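Local coordinates for initiator protein NS1 (Human bocavirus, PDB 4KW3) that probably binds and nicks the viral replication origin through this N-terminal nuclease domain, and unwinds DNA with its helicase domain, to start rolling-circle replication, at residues A[14-19]-A[198-203]. Sequence-based numbering, arbitrary orientation.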
loop_
_atom_site.group_PDB
_atom_site.type_symbol
_atom_site.label_atom_id
_atom_site.label_comp_id
_atom_site.label_asym_id
_atom_site.label_seq_id
_atom_site.Cartn_x
_atom_site.Cartn_y
_atom_site.Cartn_z
ATOM N N PRO A 14 -20.975 -1.597 -4.460
ATOM C CA PRO A 14 -20.213 -0.532 -5.120
ATOM C C PRO A 14 -18.774 -0.524 -4.596
ATOM O O PRO A 14 -18.539 -0.925 -3.443
ATOM C CB PRO A 14 -20.954 0.736 -4.687
ATOM C CG PRO A 14 -21.481 0.403 -3.329
ATOM C CD PRO A 14 -21.840 -1.068 -3.385
ATOM N N ALA A 15 -17.832 -0.113 -5.444
ATOM C CA ALA A 15 -16.413 -0.068 -5.072
ATOM C C ALA A 15 -15.881 1.359 -5.069
ATOM O O ALA A 15 -16.274 2.188 -5.892
ATOM C CB ALA A 15 -15.558 -0.951 -6.014
ATOM N N PHE A 16 -14.962 1.631 -4.156
ATOM C CA PHE A 16 -14.387 2.962 -4.036
ATOM C C PHE A 16 -12.879 2.862 -3.898
ATOM O O PHE A 16 -12.350 1.847 -3.426
ATOM C CB PHE A 16 -15.021 3.704 -2.850
ATOM C CG PHE A 16 -16.503 3.849 -2.980
ATOM C CD1 PHE A 16 -17.355 2.846 -2.520
ATOM C CD2 PHE A 16 -17.055 4.970 -3.621
ATOM C CE1 PHE A 16 -18.738 2.963 -2.676
ATOM C CE2 PHE A 16 -18.434 5.097 -3.774
ATOM C CZ PHE A 16 -19.275 4.092 -3.299
ATOM N N THR A 17 -12.190 3.907 -4.324
ATOM C CA THR A 17 -10.733 3.918 -4.280
ATOM C C THR A 17 -10.229 5.089 -3.439
ATOM O O THR A 17 -10.652 6.245 -3.625
ATOM C CB THR A 17 -10.145 3.945 -5.706
ATOM O OG1 THR A 17 -10.613 2.793 -6.425
ATOM C CG2 THR A 17 -8.586 3.951 -5.684
ATOM N N TYR A 18 -9.357 4.782 -2.481
ATOM C CA TYR A 18 -8.769 5.815 -1.624
ATOM C C TYR A 18 -7.249 5.891 -1.787
ATOM O O TYR A 18 -6.590 4.906 -2.159
ATOM C CB TYR A 18 -9.074 5.541 -0.152
ATOM C CG TYR A 18 -10.544 5.533 0.220
ATOM C CD1 TYR A 18 -11.310 4.381 0.092
ATOM C CD2 TYR A 18 -11.153 6.670 0.735
ATOM C CE1 TYR A 18 -12.646 4.364 0.463
ATOM C CE2 TYR A 18 -12.478 6.669 1.085
ATOM C CZ TYR A 18 -13.228 5.513 0.949
ATOM O OH TYR A 18 -14.572 5.528 1.300
ATOM N N VAL A 19 -6.694 7.057 -1.477
ATOM C CA VAL A 19 -5.255 7.188 -1.364
ATOM C C VAL A 19 -4.889 7.656 0.036
ATOM O O VAL A 19 -5.321 8.724 0.489
ATOM C CB VAL A 19 -4.648 8.156 -2.401
ATOM C CG1 VAL A 19 -3.128 8.267 -2.161
ATOM C CG2 VAL A 19 -4.904 7.650 -3.790
ATOM N N HIS A 198 -18.321 11.861 -9.579
ATOM C CA HIS A 198 -18.630 10.520 -9.098
ATOM C C HIS A 198 -17.475 9.967 -8.274
ATOM O O HIS A 198 -16.314 10.142 -8.637
ATOM C CB HIS A 198 -18.919 9.617 -10.283
ATOM C CG HIS A 198 -19.982 10.159 -11.178
ATOM N ND1 HIS A 198 -21.322 9.896 -10.985
ATOM C CD2 HIS A 198 -19.909 11.000 -12.237
ATOM C CE1 HIS A 198 -22.025 10.527 -11.907
ATOM N NE2 HIS A 198 -21.192 11.208 -12.675
ATOM N N ALA A 199 -17.784 9.297 -7.171
ATOM C CA ALA A 199 -16.742 8.798 -6.280
ATOM C C ALA A 199 -16.655 7.303 -6.423
ATOM O O ALA A 199 -15.722 6.683 -5.940
ATOM C CB ALA A 199 -17.010 9.175 -4.832
ATOM N N GLN A 200 -17.642 6.722 -7.084
ATOM C CA GLN A 200 -17.673 5.282 -7.265
ATOM C C GLN A 200 -16.706 4.870 -8.358
ATOM O O GLN A 200 -16.695 5.442 -9.446
ATOM C CB GLN A 200 -19.089 4.824 -7.612
ATOM C CG GLN A 200 -19.301 3.334 -7.613
ATOM C CD GLN A 200 -20.773 2.951 -7.439
ATOM O OE1 GLN A 200 -21.602 3.774 -7.021
ATOM N NE2 GLN A 200 -21.101 1.701 -7.758
ATOM N N THR A 201 -15.903 3.860 -8.054
ATOM C CA THR A 201 -15.025 3.238 -9.025
ATOM C C THR A 201 -15.846 2.216 -9.825
ATOM O O THR A 201 -16.134 1.107 -9.356
ATOM C CB THR A 201 -13.816 2.556 -8.319
ATOM O OG1 THR A 201 -13.109 3.531 -7.548
ATOM C CG2 THR A 201 -12.853 1.918 -9.329
ATOM N N VAL A 202 -16.238 2.610 -11.032
ATOM C CA VAL A 202 -17.101 1.778 -11.865
ATOM C C VAL A 202 -16.502 0.404 -12.140
ATOM O O VAL A 202 -17.185 -0.612 -12.039
ATOM C CB VAL A 202 -17.366 2.428 -13.213
ATOM C CG1 VAL A 202 -18.412 1.621 -13.940
ATOM C CG2 VAL A 202 -17.827 3.870 -13.032
ATOM N N ASP A 203 -15.217 0.379 -12.477
ATOM C CA ASP A 203 -14.546 -0.866 -12.849
ATOM C C ASP A 203 -13.294 -1.145 -12.010
ATOM O O ASP A 203 -12.174 -0.938 -12.476
ATOM C CB ASP A 203 -14.199 -0.814 -14.338
ATOM C CG ASP A 203 -13.924 -2.183 -14.924
ATOM O OD1 ASP A 203 -13.599 -3.116 -14.154
ATOM O OD2 ASP A 203 -14.071 -2.335 -16.158
HETATM O O HOH W 1 -13.362 6.091 -5.771
#
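Pro-14, just before strand 15-21, the first of the origin-recognition and nickase domain, a HUH-type endonuclease fold of the Rep clan, meets the amide of Gln-200 in the loop that leads to helix 204-212. That helix carries Tyr-211, the predicted active-site residue of the nuclease, near its C-terminal end. The extended chain of Gln-200, with CG anti to its backbone N (chi1 -171°), carries the amide to the proline ring, where Pro-14 CB lies 3.2 Å from Gln-200 NE2. Pro-14 follows a cis peptide bond and leads into the strand, and the amide end of Gln-200 lies alongside its ring in simple van der Waals contact.

At Ala-15 the backbone does the work: its O accepts a hydrogen bond from Thr-201 N at 2.8 Å, with the donor tilted 25° from the carbonyl plane. The small methyl group suits a buried place against Pro-204 at the start of the helix. Phe-16 swings its ring back to the loop, CG lying beside its own N (chi1 -59°). Ala-199 O reaches the ring edge near its plane, 3.2 Å from Phe-16 CD2, and CE2 packs obliquely against the alpha carbon of Gln-200. The flat ring thus lies against the loop backbone, and Ala-130 also touches it.

Thr-17 lies close to His-117, predicted to bind a divalent metal cation. Threonine suits a place between apolar Leu-188 and Phe-207 and a polar loop partner: it is compact and beta-branched, fit for a strand, yet has a hydroxyl to turn to Thr-201. The two side chains cross at about a right angle and join through their hydroxyls, Thr-17 OG1 to Thr-201 OG1, at 2.8 Å. A water also bridges the segments, hydrogen-bonded to Thr-201 OG1 and accepting from Thr-17 N at 2.9 Å.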